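Local coordinates for biliverdin reductase (Synechocystis sp., PDB 5B3T), which reduces biliverdin, a product of heme breakdown, probably to bilirubin with NADPH as the hydride donor, as a Rossmann-fold member of the Gfo/Idh/MocA family, at residues 155-160 and 233-238; 178-183 and 323-328; 189-194 and 308-313; 197-202 and 224-229. All blocks are in the same frame, centred on the assembly; numbering follows the deposited sequence.

Contact 1 (155-160 and 233-238)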
loop_
_atom_site.group_PDB
_atom_site.type_symbol
_atom_site.label_atom_id
_atom_site.label_comp_id
_atom_site.label_asym_id
_atom_site.label_seq_id
_atom_site.Cartn_x
_atom_site.Cartn_y
_atom_site.Cartn_z
ATOM N N TYR A 155 -22.492 -7.750 1.714
ATOM C CA TYR A 155 -21.781 -8.016 2.956
ATOM C C TYR A 155 -20.373 -8.476 2.622
ATOM O O TYR A 155 -20.196 -9.416 1.842
ATOM C CB TYR A 155 -22.515 -9.074 3.789
ATOM C CG TYR A 155 -21.973 -9.281 5.188
ATOM C CD1 TYR A 155 -21.585 -8.204 5.975
ATOM C CD2 TYR A 155 -21.882 -10.556 5.733
ATOM C CE1 TYR A 155 -21.099 -8.395 7.262
ATOM C CE2 TYR A 155 -21.401 -10.757 7.015
ATOM C CZ TYR A 155 -21.011 -9.674 7.775
ATOM O OH TYR A 155 -20.533 -9.872 9.053
ATOM N N ALA A 156 -19.380 -7.808 3.202
ATOM C CA ALA A 156 -17.985 -8.150 2.980
ATOM C C ALA A 156 -17.236 -8.075 4.301
ATOM O O ALA A 156 -17.555 -7.255 5.167
ATOM C CB ALA A 156 -17.320 -7.226 1.954
ATOM N N ARG A 157 -16.235 -8.939 4.448
ATOM C CA ARG A 157 -15.413 -8.955 5.649
ATOM C C ARG A 157 -13.961 -9.163 5.257
ATOM O O ARG A 157 -13.628 -10.138 4.575
ATOM C CB ARG A 157 -15.861 -10.049 6.627
ATOM C CG ARG A 157 -15.087 -10.039 7.935
ATOM C CD ARG A 157 -15.748 -10.914 8.984
ATOM N NE ARG A 157 -15.406 -10.471 10.332
ATOM C CZ ARG A 157 -14.358 -10.918 11.012
ATOM N NH1 ARG A 157 -13.563 -11.826 10.467
ATOM N NH2 ARG A 157 -14.108 -10.463 12.231
ATOM N N TYR A 158 -13.107 -8.239 5.689
ATOM C CA TYR A 158 -11.674 -8.270 5.416
ATOM C C TYR A 158 -10.960 -8.202 6.759
ATOM O O TYR A 158 -10.965 -7.156 7.416
ATOM C CB TYR A 158 -11.276 -7.111 4.495
ATOM C CG TYR A 158 -9.792 -6.915 4.275
ATOM C CD1 TYR A 158 -8.921 -7.996 4.206
ATOM C CD2 TYR A 158 -9.266 -5.641 4.107
ATOM C CE1 TYR A 158 -7.564 -7.807 3.998
ATOM C CE2 TYR A 158 -7.915 -5.442 3.896
ATOM C CZ TYR A 158 -7.069 -6.527 3.843
ATOM O OH TYR A 158 -5.724 -6.326 3.634
ATOM N N SER A 159 -10.365 -9.317 7.175
ATOM C CA SER A 159 -9.768 -9.428 8.499
ATOM C C SER A 159 -8.335 -9.923 8.381
ATOM O O SER A 159 -8.078 -10.949 7.743
ATOM C CB SER A 159 -10.578 -10.371 9.393
ATOM O OG SER A 159 -9.974 -10.498 10.667
ATOM N N THR A 160 -7.413 -9.193 9.002
ATOM C CA THR A 160 -6.005 -9.567 9.075
ATOM C C THR A 160 -5.613 -9.594 10.546
ATOM O O THR A 160 -5.544 -8.543 11.193
ATOM C CB THR A 160 -5.129 -8.586 8.295
ATOM O OG1 THR A 160 -5.672 -8.399 6.983
ATOM C CG2 THR A 160 -3.714 -9.125 8.171
ATOM N N LYS A 233 -22.421 -3.360 3.389
ATOM C CA LYS A 233 -21.903 -3.287 4.748
ATOM C C LYS A 233 -20.607 -4.086 4.802
ATOM O O LYS A 233 -20.602 -5.286 4.503
ATOM C CB LYS A 233 -22.916 -3.833 5.752
ATOM C CG LYS A 233 -22.315 -4.163 7.108
ATOM C CD LYS A 233 -21.826 -2.910 7.812
ATOM C CE LYS A 233 -22.094 -2.993 9.299
ATOM N NZ LYS A 233 -22.411 -1.668 9.896
ATOM N N ALA A 234 -19.515 -3.425 5.172
ATOM C CA ALA A 234 -18.200 -4.047 5.184
ATOM C C ALA A 234 -17.594 -3.967 6.577
ATOM O O ALA A 234 -17.731 -2.954 7.271
ATOM C CB ALA A 234 -17.262 -3.384 4.171
ATOM N N GLU A 235 -16.930 -5.044 6.978
ATOM C CA GLU A 235 -16.176 -5.100 8.220
ATOM C C GLU A 235 -14.698 -5.184 7.871
ATOM O O GLU A 235 -14.302 -6.012 7.044
ATOM C CB GLU A 235 -16.603 -6.303 9.065
ATOM C CG GLU A 235 -18.099 -6.370 9.330
ATOM C CD GLU A 235 -18.526 -7.705 9.908
ATOM O OE1 GLU A 235 -17.723 -8.658 9.859
ATOM O OE2 GLU A 235 -19.670 -7.807 10.399
ATOM N N VAL A 236 -13.891 -4.317 8.478
ATOM C CA VAL A 236 -12.459 -4.248 8.207
ATOM C C VAL A 236 -11.726 -4.362 9.536
ATOM O O VAL A 236 -11.856 -3.484 10.397
ATOM C CB VAL A 236 -12.069 -2.952 7.478
ATOM C CG1 VAL A 236 -10.586 -2.945 7.162
ATOM C CG2 VAL A 236 -12.886 -2.792 6.204
ATOM N N ILE A 237 -10.956 -5.435 9.700
ATOM C CA ILE A 237 -10.353 -5.803 10.976
ATOM C C ILE A 237 -8.842 -5.885 10.801
ATOM O O ILE A 237 -8.356 -6.524 9.860
ATOM C CB ILE A 237 -10.905 -7.144 11.494
ATOM C CG1 ILE A 237 -12.427 -7.201 11.340
ATOM C CG2 ILE A 237 -10.504 -7.365 12.946
ATOM C CD1 ILE A 237 -13.173 -6.166 12.157
ATOM N N TYR A 238 -8.103 -5.250 11.710
ATOM C CA TYR A 238 -6.645 -5.318 11.707
ATOM C C TYR A 238 -6.165 -5.546 13.130
ATOM O O TYR A 238 -6.350 -4.684 13.996
ATOM C CB TYR A 238 -6.017 -4.044 11.132
ATOM C CG TYR A 238 -4.503 -4.094 11.044
ATOM C CD1 TYR A 238 -3.707 -3.688 12.110
ATOM C CD2 TYR A 238 -3.873 -4.551 9.895
ATOM C CE1 TYR A 238 -2.326 -3.737 12.032
ATOM C CE2 TYR A 238 -2.494 -4.602 9.807
ATOM C CZ TYR A 238 -1.726 -4.194 10.878
ATOM O OH TYR A 238 -0.353 -4.242 10.794
HETATM O O HOH W 1 -7.623 -6.485 7.365
#

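Contact 2 (178-183 and 323-328)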
loop_
_atom_site.group_PDB
_atom_site.type_symbol
_atom_site.label_atom_id
_atom_site.label_comp_id
_atom_site.label_asym_id
_atom_site.label_seq_id
_atom_site.Cartn_x
_atom_site.Cartn_y
_atom_site.Cartn_z
ATOM N N PHE A 178 4.484 3.751 12.633
ATOM C CA PHE A 178 3.526 2.891 11.949
ATOM C C PHE A 178 2.249 3.645 11.601
ATOM O O PHE A 178 1.647 3.402 10.549
ATOM C CB PHE A 178 3.219 1.663 12.807
ATOM C CG PHE A 178 2.248 0.711 12.173
ATOM C CD1 PHE A 178 2.563 0.067 10.984
ATOM C CD2 PHE A 178 1.027 0.450 12.766
ATOM C CE1 PHE A 178 1.671 -0.811 10.395
ATOM C CE2 PHE A 178 0.133 -0.429 12.183
ATOM C CZ PHE A 178 0.456 -1.059 10.995
ATOM N N GLY A 179 1.831 4.567 12.461
ATOM C CA GLY A 179 0.662 5.373 12.189
ATOM C C GLY A 179 -0.638 4.626 12.424
ATOM O O GLY A 179 -0.686 3.557 13.042
ATOM N N PHE A 180 -1.713 5.216 11.911
ATOM C CA PHE A 180 -3.050 4.659 12.075
ATOM C C PHE A 180 -3.095 3.232 11.539
ATOM O O PHE A 180 -2.858 3.020 10.342
ATOM C CB PHE A 180 -4.082 5.530 11.362
ATOM C CG PHE A 180 -5.505 5.116 11.618
ATOM C CD1 PHE A 180 -5.953 4.894 12.911
ATOM C CD2 PHE A 180 -6.395 4.959 10.570
ATOM C CE1 PHE A 180 -7.262 4.512 13.153
ATOM C CE2 PHE A 180 -7.706 4.581 10.806
ATOM C CZ PHE A 180 -8.140 4.357 12.100
ATOM N N PRO A 181 -3.393 2.235 12.379
ATOM C CA PRO A 181 -3.192 0.834 11.967
ATOM C C PRO A 181 -4.042 0.391 10.785
ATOM O O PRO A 181 -3.657 -0.564 10.100
ATOM C CB PRO A 181 -3.554 0.043 13.232
ATOM C CG PRO A 181 -3.364 1.016 14.357
ATOM C CD PRO A 181 -3.765 2.348 13.799
ATOM N N LEU A 182 -5.171 1.041 10.517
ATOM C CA LEU A 182 -6.083 0.599 9.472
ATOM C C LEU A 182 -5.805 1.232 8.113
ATOM O O LEU A 182 -6.597 1.039 7.186
ATOM C CB LEU A 182 -7.529 0.879 9.884
ATOM C CG LEU A 182 -8.145 -0.095 10.887
ATOM C CD1 LEU A 182 -9.396 0.500 11.513
ATOM C CD2 LEU A 182 -8.456 -1.423 10.211
ATOM N N VAL A 183 -4.696 1.961 7.965
ATOM C CA VAL A 183 -4.440 2.688 6.722
ATOM C C VAL A 183 -4.377 1.731 5.537
ATOM O O VAL A 183 -5.025 1.947 4.505
ATOM C CB VAL A 183 -3.150 3.520 6.845
ATOM C CG1 VAL A 183 -2.657 3.939 5.467
ATOM C CG2 VAL A 183 -3.395 4.741 7.721
ATOM N N GLN A 323 -10.849 9.641 12.404
ATOM C CA GLN A 323 -11.721 10.586 13.091
ATOM C C GLN A 323 -12.772 9.858 13.920
ATOM O O GLN A 323 -13.061 10.252 15.056
ATOM C CB GLN A 323 -12.376 11.511 12.065
ATOM C CG GLN A 323 -13.303 12.565 12.639
ATOM C CD GLN A 323 -13.945 13.410 11.553
ATOM O OE1 GLN A 323 -14.433 12.886 10.552
ATOM N NE2 GLN A 323 -13.941 14.723 11.743
ATOM N N ALA A 324 -13.342 8.781 13.374
ATOM C CA ALA A 324 -14.299 7.979 14.130
ATOM C C ALA A 324 -13.639 7.276 15.309
ATOM O O ALA A 324 -14.316 6.946 16.289
ATOM C CB ALA A 324 -14.966 6.956 13.212
ATOM N N CYS A 325 -12.329 7.035 15.230
ATOM C CA CYS A 325 -11.592 6.371 16.297
ATOM C C CYS A 325 -11.146 7.323 17.398
ATOM O O CYS A 325 -10.714 6.853 18.457
ATOM C CB CYS A 325 -10.351 5.670 15.729
ATOM S SG CYS A 325 -10.612 4.018 15.066
ATOM N N GLY A 326 -11.228 8.632 17.178
ATOM C CA GLY A 326 -10.524 9.551 18.045
ATOM C C GLY A 326 -9.023 9.435 17.932
ATOM O O GLY A 326 -8.305 9.840 18.848
ATOM N N TYR A 327 -8.529 8.878 16.829
ATOM C CA TYR A 327 -7.103 8.653 16.664
ATOM C C TYR A 327 -6.395 9.950 16.295
ATOM O O TYR A 327 -6.940 10.800 15.585
ATOM C CB TYR A 327 -6.840 7.591 15.595
ATOM C CG TYR A 327 -5.381 7.206 15.477
ATOM C CD1 TYR A 327 -4.840 6.210 16.278
ATOM C CD2 TYR A 327 -4.545 7.842 14.566
ATOM C CE1 TYR A 327 -3.506 5.857 16.178
ATOM C CE2 TYR A 327 -3.209 7.496 14.459
ATOM C CZ TYR A 327 -2.697 6.503 15.267
ATOM O OH TYR A 327 -1.369 6.158 15.161
ATOM N N LYS A 328 -5.163 10.083 16.782
ATOM C CA LYS A 328 -4.355 11.292 16.618
ATOM C C LYS A 328 -5.088 12.532 17.118
ATOM O O LYS A 328 -4.496 13.385 17.778
ATOM C CB LYS A 328 -3.941 11.487 15.155
ATOM C CG LYS A 328 -2.476 11.862 14.989
ATOM C CD LYS A 328 -2.238 12.694 13.739
ATOM C CE LYS A 328 -2.396 11.873 12.473
ATOM N NZ LYS A 328 -1.804 12.570 11.296
HETATM O O HOH W 2 0.338 3.129 15.435
#

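Contact 3 (189-194 and 308-313)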
loop_
_atom_site.group_PDB
_atom_site.type_symbol
_atom_site.label_atom_id
_atom_site.label_comp_id
_atom_site.label_asym_id
_atom_site.label_seq_id
_atom_site.Cartn_x
_atom_site.Cartn_y
_atom_site.Cartn_z
ATOM N N ILE A 189 -10.078 -1.917 0.898
ATOM C CA ILE A 189 -11.532 -1.960 0.834
ATOM C C ILE A 189 -12.109 -0.800 0.027
ATOM O O ILE A 189 -13.283 -0.842 -0.358
ATOM C CB ILE A 189 -12.120 -1.978 2.260
ATOM C CG1 ILE A 189 -13.518 -2.597 2.261
ATOM C CG2 ILE A 189 -12.171 -0.569 2.843
ATOM C CD1 ILE A 189 -13.548 -4.044 1.812
ATOM N N SER A 190 -11.313 0.230 -0.257
ATOM C CA SER A 190 -11.814 1.456 -0.864
ATOM C C SER A 190 -11.617 1.514 -2.371
ATOM O O SER A 190 -12.025 2.498 -2.995
ATOM C CB SER A 190 -11.137 2.673 -0.227
ATOM O OG SER A 190 -9.804 2.804 -0.693
ATOM N N ARG A 191 -11.005 0.497 -2.975
ATOM C CA ARG A 191 -10.647 0.538 -4.387
ATOM C C ARG A 191 -11.641 -0.215 -5.263
ATOM O O ARG A 191 -11.285 -0.685 -6.350
ATOM C CB ARG A 191 -9.227 0.013 -4.580
ATOM C CG ARG A 191 -8.200 0.921 -3.925
ATOM C CD ARG A 191 -6.822 0.297 -3.843
ATOM N NE ARG A 191 -5.902 1.165 -3.110
ATOM C CZ ARG A 191 -5.113 2.069 -3.682
ATOM N NH1 ARG A 191 -5.128 2.226 -4.999
ATOM N NH2 ARG A 191 -4.309 2.816 -2.937
ATOM N N PHE A 192 -12.892 -0.322 -4.813
ATOM C CA PHE A 192 -13.994 -0.817 -5.630
ATOM C C PHE A 192 -15.111 0.221 -5.750
ATOM O O PHE A 192 -16.270 -0.146 -5.984
ATOM C CB PHE A 192 -14.539 -2.130 -5.056
ATOM C CG PHE A 192 -13.477 -3.163 -4.759
ATOM C CD1 PHE A 192 -12.954 -3.963 -5.764
ATOM C CD2 PHE A 192 -13.004 -3.326 -3.465
ATOM C CE1 PHE A 192 -11.981 -4.910 -5.479
ATOM C CE2 PHE A 192 -12.031 -4.267 -3.178
ATOM C CZ PHE A 192 -11.520 -5.059 -4.186
ATOM N N THR A 193 -14.765 1.495 -5.592
ATOM C CA THR A 193 -15.744 2.571 -5.684
ATOM C C THR A 193 -16.546 2.474 -6.977
ATOM O O THR A 193 -17.707 2.878 -7.030
ATOM C CB THR A 193 -15.070 3.954 -5.611
ATOM O OG1 THR A 193 -14.284 4.044 -4.416
ATOM C CG2 THR A 193 -16.118 5.057 -5.609
ATOM N N ASP A 194 -15.919 1.933 -8.016
ATOM C CA ASP A 194 -16.573 1.781 -9.311
ATOM C C ASP A 194 -17.841 0.942 -9.191
ATOM O O ASP A 194 -18.791 1.123 -9.952
ATOM C CB ASP A 194 -15.617 1.147 -10.322
ATOM C CG ASP A 194 -16.318 0.717 -11.597
ATOM O OD1 ASP A 194 -17.248 1.427 -12.034
ATOM O OD2 ASP A 194 -15.938 -0.330 -12.161
ATOM N N LEU A 308 -4.037 9.268 -9.572
ATOM C CA LEU A 308 -3.853 9.445 -8.136
ATOM C C LEU A 308 -5.164 9.387 -7.359
ATOM O O LEU A 308 -5.133 9.243 -6.132
ATOM C CB LEU A 308 -3.155 10.779 -7.869
ATOM C CG LEU A 308 -2.418 10.929 -6.539
ATOM C CD1 LEU A 308 -1.273 9.933 -6.454
ATOM C CD2 LEU A 308 -1.913 12.351 -6.371
ATOM N N GLU A 309 -6.309 9.480 -8.042
ATOM C CA GLU A 309 -7.583 9.623 -7.345
ATOM C C GLU A 309 -7.898 8.421 -6.465
ATOM O O GLU A 309 -8.507 8.580 -5.400
ATOM C CB GLU A 309 -8.709 9.851 -8.353
ATOM C CG GLU A 309 -10.050 10.135 -7.711
ATOM C CD GLU A 309 -9.950 11.157 -6.596
ATOM O OE1 GLU A 309 -9.366 12.240 -6.823
ATOM O OE2 GLU A 309 -10.447 10.869 -5.486
ATOM N N ALA A 310 -7.498 7.218 -6.881
ATOM C CA ALA A 310 -7.791 6.032 -6.083
ATOM C C ALA A 310 -7.051 6.064 -4.750
ATOM O O ALA A 310 -7.616 5.702 -3.711
ATOM C CB ALA A 310 -7.436 4.769 -6.865
ATOM N N SER A 311 -5.786 6.490 -4.761
ATOM C CA SER A 311 -5.036 6.594 -3.514
ATOM C C SER A 311 -5.499 7.779 -2.678
ATOM O O SER A 311 -5.432 7.727 -1.444
ATOM C CB SER A 311 -3.541 6.703 -3.805
ATOM O OG SER A 311 -3.062 5.524 -4.427
ATOM N N LEU A 312 -5.966 8.851 -3.325
ATOM C CA LEU A 312 -6.505 9.982 -2.579
ATOM C C LEU A 312 -7.779 9.597 -1.842
ATOM O O LEU A 312 -8.000 10.035 -0.706
ATOM C CB LEU A 312 -6.768 11.165 -3.509
ATOM C CG LEU A 312 -5.570 12.027 -3.907
ATOM C CD1 LEU A 312 -5.994 13.066 -4.934
ATOM C CD2 LEU A 312 -4.962 12.695 -2.682
ATOM N N TYR A 313 -8.633 8.780 -2.465
ATOM C CA TYR A 313 -9.862 8.384 -1.787
ATOM C C TYR A 313 -9.573 7.427 -0.639
ATOM O O TYR A 313 -10.191 7.528 0.427
ATOM C CB TYR A 313 -10.853 7.750 -2.759
ATOM C CG TYR A 313 -12.162 7.456 -2.068
ATOM C CD1 TYR A 313 -12.894 8.484 -1.489
ATOM C CD2 TYR A 313 -12.649 6.160 -1.958
ATOM C CE1 TYR A 313 -14.080 8.237 -0.838
ATOM C CE2 TYR A 313 -13.843 5.902 -1.304
ATOM C CZ TYR A 313 -14.552 6.949 -0.747
ATOM O OH TYR A 313 -15.737 6.711 -0.093
HETATM O O HOH W 3 -9.788 4.160 -3.811
#

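Contact 4 (197-202 and 224-229)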
loop_
_atom_site.group_PDB
_atom_site.type_symbol
_atom_site.label_atom_id
_atom_site.label_comp_id
_atom_site.label_asym_id
_atom_site.label_seq_id
_atom_site.Cartn_x
_atom_site.Cartn_y
_atom_site.Cartn_z
ATOM N N GLY A 197 -19.742 2.164 -4.870
ATOM C CA GLY A 197 -19.971 3.552 -4.534
ATOM C C GLY A 197 -18.984 3.998 -3.472
ATOM O O GLY A 197 -18.023 3.300 -3.140
ATOM N N THR A 198 -19.234 5.180 -2.923
ATOM C CA THR A 198 -18.359 5.710 -1.892
ATOM C C THR A 198 -18.841 5.274 -0.509
ATOM O O THR A 198 -19.984 4.851 -0.323
ATOM C CB THR A 198 -18.281 7.237 -1.983
ATOM O OG1 THR A 198 -19.602 7.784 -1.916
ATOM C CG2 THR A 198 -17.627 7.668 -3.291
ATOM N N VAL A 199 -17.937 5.359 0.466
ATOM C CA VAL A 199 -18.300 5.108 1.855
ATOM C C VAL A 199 -19.262 6.194 2.319
ATOM O O VAL A 199 -18.999 7.388 2.140
ATOM C CB VAL A 199 -17.045 5.066 2.739
ATOM C CG1 VAL A 199 -17.440 4.979 4.197
ATOM C CG2 VAL A 199 -16.144 3.895 2.359
ATOM N N GLN A 200 -20.364 5.789 2.945
ATOM C CA GLN A 200 -21.357 6.745 3.434
ATOM C C GLN A 200 -21.428 6.867 4.962
ATOM O O GLN A 200 -21.809 7.913 5.486
ATOM C CB GLN A 200 -22.742 6.405 2.875
ATOM C CG GLN A 200 -23.747 7.540 2.975
ATOM C CD GLN A 200 -23.425 8.688 2.037
ATOM O OE1 GLN A 200 -24.210 9.016 1.148
ATOM N NE2 GLN A 200 -22.265 9.303 2.230
ATOM N N GLN A 201 -21.058 5.834 5.677
ATOM C CA GLN A 201 -21.108 5.844 7.127
ATOM C C GLN A 201 -19.950 5.016 7.669
ATOM O O GLN A 201 -19.594 4.065 7.076
ATOM C CB GLN A 201 -22.457 5.299 7.615
ATOM C CG GLN A 201 -22.684 5.412 9.101
ATOM C CD GLN A 201 -24.142 5.500 9.481
ATOM O OE1 GLN A 201 -24.861 6.310 8.967
ATOM N NE2 GLN A 201 -24.583 4.635 10.358
ATOM N N VAL A 202 -19.411 5.395 8.802
ATOM C CA VAL A 202 -18.255 4.736 9.401
ATOM C C VAL A 202 -18.439 4.664 10.908
ATOM O O VAL A 202 -18.833 5.649 11.537
ATOM C CB VAL A 202 -16.936 5.470 9.071
ATOM C CG1 VAL A 202 -15.756 4.773 9.716
ATOM C CG2 VAL A 202 -16.730 5.587 7.582
ATOM N N ALA A 224 -13.137 -1.412 11.858
ATOM C CA ALA A 224 -13.906 -0.398 11.151
ATOM C C ALA A 224 -15.101 -1.062 10.490
ATOM O O ALA A 224 -14.947 -2.065 9.784
ATOM C CB ALA A 224 -13.052 0.330 10.108
ATOM N N TYR A 225 -16.287 -0.508 10.723
ATOM C CA TYR A 225 -17.524 -1.019 10.148
ATOM C C TYR A 225 -18.089 0.046 9.218
ATOM O O TYR A 225 -18.438 1.146 9.664
ATOM C CB TYR A 225 -18.511 -1.403 11.252
ATOM C CG TYR A 225 -17.903 -2.381 12.233
ATOM C CD1 TYR A 225 -17.644 -3.695 11.862
ATOM C CD2 TYR A 225 -17.560 -1.986 13.519
ATOM C CE1 TYR A 225 -17.074 -4.591 12.749
ATOM C CE2 TYR A 225 -16.991 -2.876 14.415
ATOM C CZ TYR A 225 -16.751 -4.177 14.023
ATOM O OH TYR A 225 -16.186 -5.068 14.907
ATOM N N LEU A 226 -18.158 -0.278 7.930
ATOM C CA LEU A 226 -18.412 0.696 6.879
ATOM C C LEU A 226 -19.747 0.418 6.206
ATOM O O LEU A 226 -20.117 -0.739 5.985
ATOM C CB LEU A 226 -17.305 0.667 5.822
ATOM C CG LEU A 226 -15.849 0.757 6.281
ATOM C CD1 LEU A 226 -14.919 0.633 5.088
ATOM C CD2 LEU A 226 -15.590 2.055 7.023
ATOM N N GLN A 227 -20.456 1.490 5.868
ATOM C CA GLN A 227 -21.652 1.412 5.042
ATOM C C GLN A 227 -21.405 2.194 3.762
ATOM O O GLN A 227 -21.085 3.387 3.809
ATOM C CB GLN A 227 -22.880 1.935 5.787
ATOM C CG GLN A 227 -23.206 1.121 7.025
ATOM C CD GLN A 227 -24.480 1.565 7.708
ATOM O OE1 GLN A 227 -24.526 1.702 8.929
ATOM N NE2 GLN A 227 -25.525 1.790 6.922
ATOM N N PHE A 228 -21.537 1.517 2.629
ATOM C CA PHE A 228 -21.337 2.123 1.323
ATOM C C PHE A 228 -22.659 2.622 0.761
ATOM O O PHE A 228 -23.743 2.270 1.234
ATOM C CB PHE A 228 -20.703 1.133 0.348
ATOM C CG PHE A 228 -19.275 0.806 0.660
ATOM C CD1 PHE A 228 -18.960 -0.004 1.740
ATOM C CD2 PHE A 228 -18.247 1.294 -0.129
ATOM C CE1 PHE A 228 -17.648 -0.316 2.033
ATOM C CE2 PHE A 228 -16.928 0.984 0.157
ATOM C CZ PHE A 228 -16.630 0.177 1.242
ATOM N N ASN A 229 -22.551 3.447 -0.278
ATOM C CA ASN A 229 -23.729 4.131 -0.791
ATOM C C ASN A 229 -24.662 3.192 -1.529
ATOM O O ASN A 229 -25.882 3.385 -1.498
ATOM C CB ASN A 229 -23.309 5.277 -1.700
ATOM C CG ASN A 229 -23.206 6.567 -0.956
ATOM O OD1 ASN A 229 -24.137 6.934 -0.250
ATOM N ND2 ASN A 229 -22.078 7.257 -1.086
#

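Contact 1 (155-160 and 233-238)
Glu235 reaches across to Tyr155 and Arg157 on the neighbouring parallel strand of the mixed sheet in the C-terminal alpha/beta domain. Segments 155-160 and 233-238 run at 6° to each other and pair in register from Tyr155 with Lys233 to Thr160 with Tyr238. Glu235 stands between its two partners, and its carboxylate is turned almost square to both the tyrosine ring and the guanidinium. Its CG lies anti to its carbonyl carbon (chi1 -54°), which brings the carboxylate over to the other strand. Tyr155 OH donates to Glu235 OE2 at 2.6 Å and comes from above the carboxylate plane. Arg157 NE meets Glu235 OE1 at 3.0 Å in a salt bridge, whose hydrogen bond is weak because it is bent to 128°. Replacing Tyr155 by a phenylalanine would probably leave Glu235 OE2 without this donor and the carboxylate freer to turn. Further along the face with Tyr155 and Glu235, Ile237 CG1 lies over the Arg157 guanidinium, 3.8 Å from NH2. Ser159 OG touches Ile237 CB, but its hydrogen bond goes to Glu248. On the opposite face, Tyr158 and Val236 pack against helix 183-189, and the Tyr158 ring stacks with Phe251. A water donates to Ile237 O at 2.6 Å, is hydrogen-bonded to Thr160 OG1 at 2.8 Å, and sits over the centre of the Tyr158 ring.

Contact 2 (178-183 and 323-328)
Phe180 and Tyr327 carry this contact. Phe180 CD1 lies over one face of the tyrosine ring, towards its rim, and comes within 3.5 Å of Tyr327 CG. The two ring planes are 50° apart, so the pair is oblique. Phe180 CA also sits off-centre over the tyrosine ring, in a CH-pi contact. The far end of the Phe180 ring meets sulfur: Cys325 SG lies in the ring plane at the edge, 3.9 Å from Phe180 CZ. Tyr327 swings its ring towards the loop by placing CG opposite its own backbone N (chi1 -174°). Its OH then ends beside the backbone, 3.2 Å from Gly179 C. A water donates to Gly179 O at 2.6 Å and weakly accepts from Tyr327 OH at 3.5 Å. Pro181 CD adds an apolar touch at Tyr327 CE1. A leucine in place of Tyr327 would probably leave a gap beside Phe180 CD1 and the water without its weak tyrosine partner. The contact joins the end of helix 309-325 to the loop between helices 175-178 and 183-189. Gly326 ends the long helix in a Schellman motif, and Tyr327 follows directly. Phe180 starts a type I turn that ends at Val183. Ala322 and Cys321 of the long helix also touch Phe180. Just before Gly179, Phe178 O accepts a hydrogen bond from Asn84 ND2. Asn84 binds NADP(+) in the cofactor-bound enzyme; none is bound here.

Contact 3 (189-194 and 308-313)
Arg191 and Ser190 meet the N-terminal part of helix 309-325 in the C-terminal alpha/beta domain. There Ala310, Ser311 and Tyr313 face the loop before helix 193-196 and its first residue. From CB the Arg191 chain runs out extended as far as NE, with CG opposite the carbonyl carbon (chi1 -66°). NE is held by Ser187 OG, in helix 183-189. At the tip, NH1 lies 3.9 Å from Ala310 CB. NH2 donates to Ser311 OG at 3.3 Å, a weak but fairly straight bond of 159°, with OG at the guanidinium edge. The helix backbone at Ala310 lies over one face of the group. Arg191 also forms a cation-pi contact with Tyr105, an NADP(+)-binding residue, which places it close to the probable cofactor pocket, empty in this chain.

Nearby, Tyr313 meets the same segment. Ser190 O lies at the edge of its ring, in plane, and Thr193 OG1 comes within 3.6 Å of Tyr313 CD2. The Tyr313 hydroxyl itself is hydrogen-bonded to Val199 N. Ser190 OG turns back to bond Ser187 O. One water ties the two backbones together, donating to Ser190 O at 2.9 Å and to Ala310 O at 2.7 Å.

Contact 4 (197-202 and 224-229)
A beta hairpin is joined here at its open end, where strand 199-210 starts and strand 217-228 finishes. Val202 and Leu226 form a non-hydrogen-bonded pair, with Leu226 CD2 lying 3.8 Å from Val202 CG2. They lie side by side, and both touch Cys321 of helix 309-325. Gln201 and Gln227 form the next pair, a hydrogen-bonded one. Gln227 N donates to Gln201 O at 3.0 Å, nearly straight at 173°. The two glutamine chains run alongside each other on the other face.

The register then slips by one residue in a classic beta bulge. Two residues, Gln200 and Gln201, stand against the single Gln227, and its carbonyl is gripped twice. Gln200 N reaches Gln227 O at 2.7 Å, and Gln201 N reaches it at 3.1 Å on a lone pair. Both donors lie in the carbonyl plane.

Beyond the bulge, Val199 CG2 sits over one face of the Phe228 ring, 3.7 Å from CE2, in a CH-pi contact. With CG1 anti to the backbone N (chi1 173°), the other methyl, CG2, is the one left to meet the ring. Gly197 O meets the same ring in plane at the edge, near CD2. Asn229 closes the strand end. Its N donates to Thr198 O at 2.9 Å, and ND2 makes a weak, bent bond of 124° to Thr198 OG1. Gly197 has positive phi, and a side chain there would crowd Asn229 CB. Phe228 packs on Ala234 of the next strand.

In the fold
All four contacts lie in the C-terminal alpha/beta domain. Strand 153-163 comes first and pairs with 233-241, closing contact 1. Segments 178-183 and 189-194 open contacts 2 and 3, and both close late in the chain on helix 309-325. Contact 1 therefore crosses both of them. Contact 3 nests inside contact 2. Contact 4 closes the short hairpin 199-210/217-228 and nests inside contacts 1, 2 and 3. Contacts 1 and 4 share one sheet, joined by backbone bonds between strands 217-228 and 233-241. Contacts 2 and 3 tie the two ends of the long helix to the segments on either side of helix 183-189.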